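Local coordinates for imidazolonepropionase (Unidentified, PDB 2Q09), which hydrolyses a carbon-nitrogen bond of imidazolone-5-propanoate to give N-formimidoyl-L-glutamate, the third step of histidine degradation, at residues T16-D20 with M347-R352; L63-G67 with L364-R368. All coordinates share one frame; numbering follows the deposited sequence.

Both contacts lie away from the iron site, on the same side of the chain's centre, with their own centres about 8 Å apart. Contact 1 is partly buried and joins the loop after strand 12-14 to helix 343-349 and the first residue of helix 352-357. Contact 2 is wholly buried and joins the start of strand 63-73 to the loop before strand 375-378. The chemistry differs: contact 1 mixes a leucine core with an arginine bond and a water, while contact 2 is mainly apolar packing. They are joined directly, since Thr16 O probably accepts from Leu367 N and Gln366 OE1 from Ser19 N.

Contact 1 (T16-D20 with M347-R352); sequences TLRSD and MAGVTR
Arg352 binds the backbone carbonyl of Leu17 from above its plane. NH1 donates to Leu17 O at 2.9 Å with an N-H...O angle of 157°, yet it stands 67° out of the carbonyl plane. The oxygen itself lies close to the guanidinium plane, at its edge. Arg352 gets there with CG anti to its backbone N (chi1 -154°) and a bend at chi3. The same NH1 gives a weak bond to a water, which lies 3.0 Å from Arg18 O and can donate to it. One nitrogen can thus serve two successive carbonyls of the loop, one of them through water. Ser19 adds packing on the arginine: its CA lies over one guanidinium face and its CB is 3.7 Å from Arg352 CD.

Leu17 supplies the apolar half. CD2 meets CG of Met347, a selenomethionine, at 4.0 Å. CD1 approaches Ala348 CA. Leu17 CG also packs against a hydroxyl, 3.6 Å from Thr351 OG1, and the two side chains cross at about a right angle. That hydroxyl is turned back to the helix: OG1 donates to Met347 O at 2.8 Å. Val350 N reaches the same oxygen from the opposite face, so two donors grip it.

Residues 16-20 belong to the loop between strands 12-14 and 30-35. An ST turn, in which Thr16 OG1 accepts from Arg18 N, shapes this loop. It packs on the junction between helix 343-349 and helix 352-357. Met347 also touches strand 63-73 and helix 328-339.

Contact 2 (L63-G67 with L364-R368); sequences LVTPG and LGQLR
Leu367 packs against Val64 and Pro66 at the start of strand 63-73, in an amidohydrolase of the TIM-barrel clan. This strand pairs in parallel with 12-14 and antiparallel with 375-378. Leu367 is the centre of an inverse gamma turn, and its CB points toward the strand.

The apolar contacts come first. Leu367 has CG anti to its carbonyl carbon (chi1 -61°), and its two methyls are divided between neighbours. CD1 reaches Val64, 4.0 Å from CG1. CD2 lies alongside the backbone, 3.8 Å from Pro66 CA. The leucine CG rests against the proline ring, 3.8 Å from Pro66 CG, and the two side chains cross at about a right angle. Pro14 of strand 12-14 and Phe375 of strand 375-378 each touch both Val64 and Leu367, and so extend the apolar cluster.

Backbone atoms form a second group. The proline ring also meets the backbone just before the turn, with Pro66 CG 3.6 Å from Gly365 O. Gly365 has a positive phi of 95°, and at its backbone angles a CB would press on the carbonyl of Leu364. That carbonyl is by itself reason for a glycine here.

Polar bonds stay within each segment or go to third parties. Thr65, whose CB points away from the loop, donates from OG1 to Pro66 O and accepts from Trp378 NE1. On the loop, the side chains of Gln366 and Arg368 are bonded to each other. This bond runs from Arg368 NE to Gln366 OE1 at 2.8 Å, with the nitrogen 50° above the amide carbonyl plane.

Contact 1 (T16-D20 with M347-R352)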
ATOM      1  N   THR A  16      15.951  -1.873 -13.504  1.00 23.23           N
ATOM      2  CA  THR A  16      15.024  -2.994 -13.534  1.00 23.30           C
ATOM      3  C   THR A  16      14.480  -3.448 -12.203  1.00 23.54           C
ATOM      4  O   THR A  16      13.379  -4.001 -12.152  1.00 24.07           O
ATOM      5  CB  THR A  16      15.659  -4.226 -14.222  1.00 23.08           C
ATOM      6  OG1 THR A  16      16.742  -4.715 -13.422  1.00 23.79           O
ATOM      7  CG2 THR A  16      16.195  -3.838 -15.607  1.00 21.42           C
ATOM      8  N   LEU A  17      15.236  -3.219 -11.134  1.00 22.68           N
ATOM      9  CA  LEU A  17      14.808  -3.672  -9.815  1.00 22.52           C
ATOM     10  C   LEU A  17      14.553  -5.184  -9.871  1.00 24.49           C
ATOM     11  O   LEU A  17      13.706  -5.717  -9.144  1.00 24.40           O
ATOM     12  CB  LEU A  17      13.535  -2.932  -9.356  1.00 22.34           C
ATOM     13  CG  LEU A  17      13.662  -1.647  -8.517  1.00 21.43           C
ATOM     14  CD1 LEU A  17      14.341  -1.980  -7.186  1.00 22.89           C
ATOM     15  CD2 LEU A  17      14.484  -0.586  -9.280  1.00 20.09           C
ATOM     16  N   ARG A  18      15.296  -5.873 -10.735  1.00 25.87           N
ATOM     17  CA  ARG A  18      15.157  -7.324 -10.863  1.00 28.13           C
ATOM     18  C   ARG A  18      15.592  -8.010  -9.567  1.00 28.16           C
ATOM     19  O   ARG A  18      16.599  -7.642  -8.965  1.00 27.66           O
ATOM     20  CB  ARG A  18      16.003  -7.858 -12.024  1.00 29.75           C
ATOM     21  CG  ARG A  18      15.480  -7.529 -13.408  1.00 34.31           C
ATOM     22  CD  ARG A  18      16.331  -8.213 -14.476  1.00 37.23           C
ATOM     23  NE  ARG A  18      16.273  -9.665 -14.350  1.00 41.66           N
ATOM     24  CZ  ARG A  18      17.055 -10.509 -15.010  1.00 46.11           C
ATOM     25  NH1 ARG A  18      17.968 -10.056 -15.849  1.00 46.12           N
ATOM     26  NH2 ARG A  18      16.920 -11.811 -14.828  1.00 48.66           N
ATOM     27  N   SER A  19      14.835  -9.017  -9.149  1.00 26.84           N
ATOM     28  CA  SER A  19      15.136  -9.750  -7.921  1.00 28.90           C
ATOM     29  C   SER A  19      16.489 -10.462  -7.941  1.00 29.67           C
ATOM     30  O   SER A  19      17.072 -10.725  -6.895  1.00 29.44           O
ATOM     31  CB  SER A  19      14.039 -10.781  -7.647  1.00 28.62           C
ATOM     32  OG  SER A  19      13.926 -11.686  -8.731  1.00 27.55           O
ATOM     33  N   ASP A  20      16.994 -10.763  -9.130  1.00 31.25           N
ATOM     34  CA  ASP A  20      18.262 -11.469  -9.240  1.00 32.20           C
ATOM     35  C   ASP A  20      19.434 -10.546  -9.542  1.00 31.72           C
ATOM     36  O   ASP A  20      20.555 -11.017  -9.752  1.00 32.12           O
ATOM     37  CB  ASP A  20      18.158 -12.545 -10.319  1.00 34.67           C
ATOM     38  CG  ASP A  20      18.079 -11.962 -11.713  1.00 37.00           C
ATOM     39  OD1 ASP A  20      17.497 -10.869 -11.882  1.00 37.58           O
ATOM     40  OD2 ASP A  20      18.593 -12.604 -12.648  1.00 38.80           O
HETATM   41  N   MSE A 347      13.417   1.737  -2.414  1.00 19.01           N
HETATM   42  CA  MSE A 347      12.938   1.565  -3.782  1.00 20.49           C
HETATM   43  C   MSE A 347      12.380   0.150  -3.984  1.00 18.73           C
HETATM   44  O   MSE A 347      11.296  -0.034  -4.545  1.00 18.66           O
HETATM   45  CB  MSE A 347      14.064   1.858  -4.784  1.00 20.83           C
HETATM   46  CG  MSE A 347      13.617   1.826  -6.239  1.00 23.36           C
HETATM   47 SE   MSE A 347      12.191   3.092  -6.595  1.00 29.17          SE
HETATM   48  CE  MSE A 347      12.143   2.888  -8.549  1.00 29.67           C
ATOM     49  N   ALA A 348      13.109  -0.853  -3.511  1.00 19.93           N
ATOM     50  CA  ALA A 348      12.619  -2.221  -3.628  1.00 20.28           C
ATOM     51  C   ALA A 348      11.347  -2.310  -2.790  1.00 20.45           C
ATOM     52  O   ALA A 348      10.433  -3.075  -3.106  1.00 19.48           O
ATOM     53  CB  ALA A 348      13.655  -3.203  -3.107  1.00 20.34           C
ATOM     54  N   GLY A 349      11.300  -1.503  -1.727  1.00 19.80           N
ATOM     55  CA  GLY A 349      10.148  -1.490  -0.844  1.00 19.50           C
ATOM     56  C   GLY A 349       8.867  -1.000  -1.503  1.00 20.49           C
ATOM     57  O   GLY A 349       7.776  -1.355  -1.060  1.00 22.18           O
ATOM     58  N   VAL A 350       8.982  -0.180  -2.548  1.00 19.52           N
ATOM     59  CA  VAL A 350       7.792   0.326  -3.234  1.00 20.71           C
ATOM     60  C   VAL A 350       7.626  -0.276  -4.628  1.00 20.93           C
ATOM     61  O   VAL A 350       6.807   0.190  -5.425  1.00 19.85           O
ATOM     62  CB  VAL A 350       7.807   1.872  -3.345  1.00 20.35           C
ATOM     63  CG1 VAL A 350       7.881   2.480  -1.940  1.00 20.36           C
ATOM     64  CG2 VAL A 350       8.983   2.336  -4.203  1.00 20.39           C
ATOM     65  N   THR A 351       8.424  -1.296  -4.931  1.00 20.00           N
ATOM     66  CA  THR A 351       8.309  -1.973  -6.215  1.00 21.43           C
ATOM     67  C   THR A 351       8.176  -3.470  -5.982  1.00 22.38           C
ATOM     68  O   THR A 351       7.081  -3.970  -5.722  1.00 23.07           O
ATOM     69  CB  THR A 351       9.531  -1.700  -7.140  1.00 22.56           C
ATOM     70  OG1 THR A 351      10.755  -2.002  -6.453  1.00 20.69           O
ATOM     71  CG2 THR A 351       9.537  -0.230  -7.582  1.00 22.18           C
ATOM     72  N   ARG A 352       9.307  -4.165  -6.057  1.00 22.30           N
ATOM     73  CA  ARG A 352       9.387  -5.609  -5.867  1.00 23.92           C
ATOM     74  C   ARG A 352       8.644  -6.136  -4.635  1.00 23.72           C
ATOM     75  O   ARG A 352       7.773  -7.006  -4.739  1.00 23.89           O
ATOM     76  CB  ARG A 352      10.869  -5.999  -5.777  1.00 26.47           C
ATOM     77  CG  ARG A 352      11.179  -7.409  -6.183  1.00 30.29           C
ATOM     78  CD  ARG A 352      12.634  -7.551  -6.608  1.00 26.99           C
ATOM     79  NE  ARG A 352      13.573  -7.456  -5.492  1.00 27.08           N
ATOM     80  CZ  ARG A 352      14.594  -6.607  -5.454  1.00 23.14           C
ATOM     81  NH1 ARG A 352      14.808  -5.777  -6.463  1.00 20.44           N
ATOM     82  NH2 ARG A 352      15.413  -6.598  -4.409  1.00 24.26           N
TER
HETATM   83  O   HOH W   1      17.046  -4.865  -8.075  1.00 22.10           O

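Contact 2 (L63-G67 with L364-R368)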
ATOM      1  N   LEU A  63      16.260   7.845 -17.228  1.00 24.47           N
ATOM      2  CA  LEU A  63      16.097   6.719 -16.323  1.00 23.01           C
ATOM      3  C   LEU A  63      14.660   6.184 -16.359  1.00 22.83           C
ATOM      4  O   LEU A  63      13.698   6.961 -16.364  1.00 23.05           O
ATOM      5  CB  LEU A  63      16.413   7.178 -14.901  1.00 22.56           C
ATOM      6  CG  LEU A  63      15.984   6.270 -13.750  1.00 22.43           C
ATOM      7  CD1 LEU A  63      16.876   5.026 -13.705  1.00 23.28           C
ATOM      8  CD2 LEU A  63      16.099   7.064 -12.428  1.00 21.54           C
ATOM      9  N   VAL A  64      14.514   4.863 -16.373  1.00 23.14           N
ATOM     10  CA  VAL A  64      13.189   4.260 -16.349  1.00 23.64           C
ATOM     11  C   VAL A  64      13.144   3.253 -15.204  1.00 23.80           C
ATOM     12  O   VAL A  64      14.114   2.544 -14.951  1.00 23.51           O
ATOM     13  CB  VAL A  64      12.844   3.570 -17.693  1.00 24.61           C
ATOM     14  CG1 VAL A  64      13.863   2.485 -18.012  1.00 25.71           C
ATOM     15  CG2 VAL A  64      11.451   2.977 -17.628  1.00 23.81           C
ATOM     16  N   THR A  65      12.021   3.211 -14.503  1.00 22.97           N
ATOM     17  CA  THR A  65      11.857   2.301 -13.373  1.00 21.15           C
ATOM     18  C   THR A  65      10.446   1.723 -13.416  1.00 20.33           C
ATOM     19  O   THR A  65       9.591   2.191 -14.154  1.00 22.33           O
ATOM     20  CB  THR A  65      11.970   3.023 -12.009  1.00 20.39           C
ATOM     21  OG1 THR A  65      10.810   3.839 -11.814  1.00 21.07           O
ATOM     22  CG2 THR A  65      13.202   3.914 -11.971  1.00 18.98           C
ATOM     23  N   PRO A  66      10.188   0.687 -12.617  1.00 19.42           N
ATOM     24  CA  PRO A  66       8.845   0.099 -12.590  1.00 20.64           C
ATOM     25  C   PRO A  66       7.951   1.162 -11.938  1.00 20.84           C
ATOM     26  O   PRO A  66       8.474   2.085 -11.292  1.00 20.88           O
ATOM     27  CB  PRO A  66       8.997  -1.085 -11.653  1.00 19.78           C
ATOM     28  CG  PRO A  66      10.437  -1.486 -11.819  1.00 19.86           C
ATOM     29  CD  PRO A  66      11.134  -0.127 -11.838  1.00 20.48           C
ATOM     30  N   GLY A  67       6.636   1.071 -12.130  1.00 20.43           N
ATOM     31  CA  GLY A  67       5.749   2.046 -11.519  1.00 21.15           C
ATOM     32  C   GLY A  67       5.790   1.824 -10.021  1.00 20.40           C
ATOM     33  O   GLY A  67       5.963   0.688  -9.579  1.00 21.90           O
ATOM     34  N   LEU A 364       4.008  -7.539 -11.376  1.00 28.94           N
ATOM     35  CA  LEU A 364       4.479  -6.161 -11.232  1.00 27.75           C
ATOM     36  C   LEU A 364       5.725  -5.986 -10.374  1.00 26.28           C
ATOM     37  O   LEU A 364       6.162  -6.913  -9.695  1.00 26.41           O
ATOM     38  CB  LEU A 364       3.359  -5.322 -10.612  1.00 27.16           C
ATOM     39  CG  LEU A 364       2.032  -5.217 -11.366  1.00 26.51           C
ATOM     40  CD1 LEU A 364       0.920  -4.763 -10.423  1.00 27.16           C
ATOM     41  CD2 LEU A 364       2.200  -4.243 -12.510  1.00 24.34           C
ATOM     42  N   GLY A 365       6.289  -4.783 -10.415  1.00 27.00           N
ATOM     43  CA  GLY A 365       7.442  -4.481  -9.592  1.00 25.51           C
ATOM     44  C   GLY A 365       8.827  -4.623 -10.185  1.00 25.85           C
ATOM     45  O   GLY A 365       9.804  -4.233  -9.532  1.00 25.23           O
ATOM     46  N   GLN A 366       8.930  -5.177 -11.393  1.00 24.58           N
ATOM     47  CA  GLN A 366      10.236  -5.352 -12.029  1.00 25.70           C
ATOM     48  C   GLN A 366      10.146  -5.124 -13.532  1.00 24.34           C
ATOM     49  O   GLN A 366       9.108  -5.365 -14.142  1.00 24.94           O
ATOM     50  CB  GLN A 366      10.760  -6.765 -11.789  1.00 25.33           C
ATOM     51  CG  GLN A 366      10.834  -7.183 -10.333  1.00 24.88           C
ATOM     52  CD  GLN A 366      11.288  -8.618 -10.180  1.00 24.56           C
ATOM     53  OE1 GLN A 366      12.371  -8.990 -10.642  1.00 26.10           O
ATOM     54  NE2 GLN A 366      10.463  -9.435  -9.536  1.00 23.83           N
ATOM     55  N   LEU A 367      11.239  -4.657 -14.127  1.00 25.08           N
ATOM     56  CA  LEU A 367      11.266  -4.441 -15.565  1.00 25.39           C
ATOM     57  C   LEU A 367      11.810  -5.726 -16.184  1.00 26.92           C
ATOM     58  O   LEU A 367      12.997  -5.837 -16.502  1.00 25.68           O
ATOM     59  CB  LEU A 367      12.157  -3.244 -15.936  1.00 23.55           C
ATOM     60  CG  LEU A 367      11.767  -1.864 -15.383  1.00 23.32           C
ATOM     61  CD1 LEU A 367      12.630  -0.804 -16.060  1.00 22.27           C
ATOM     62  CD2 LEU A 367      10.298  -1.569 -15.641  1.00 22.55           C
ATOM     63  N   ARG A 368      10.929  -6.712 -16.309  1.00 27.91           N
ATOM     64  CA  ARG A 368      11.274  -7.998 -16.896  1.00 30.04           C
ATOM     65  C   ARG A 368      10.312  -8.332 -18.020  1.00 30.19           C
ATOM     66  O   ARG A 368       9.131  -7.997 -17.962  1.00 28.93           O
ATOM     67  CB  ARG A 368      11.140  -9.124 -15.884  1.00 31.15           C
ATOM     68  CG  ARG A 368      12.046  -9.101 -14.694  1.00 34.02           C
ATOM     69  CD  ARG A 368      11.944 -10.466 -14.052  1.00 36.39           C
ATOM     70  NE  ARG A 368      12.747 -10.600 -12.848  1.00 38.26           N
ATOM     71  CZ  ARG A 368      13.394 -11.709 -12.518  1.00 39.49           C
ATOM     72  NH1 ARG A 368      13.333 -12.768 -13.315  1.00 41.08           N
ATOM     73  NH2 ARG A 368      14.094 -11.765 -11.398  1.00 39.57           N
TER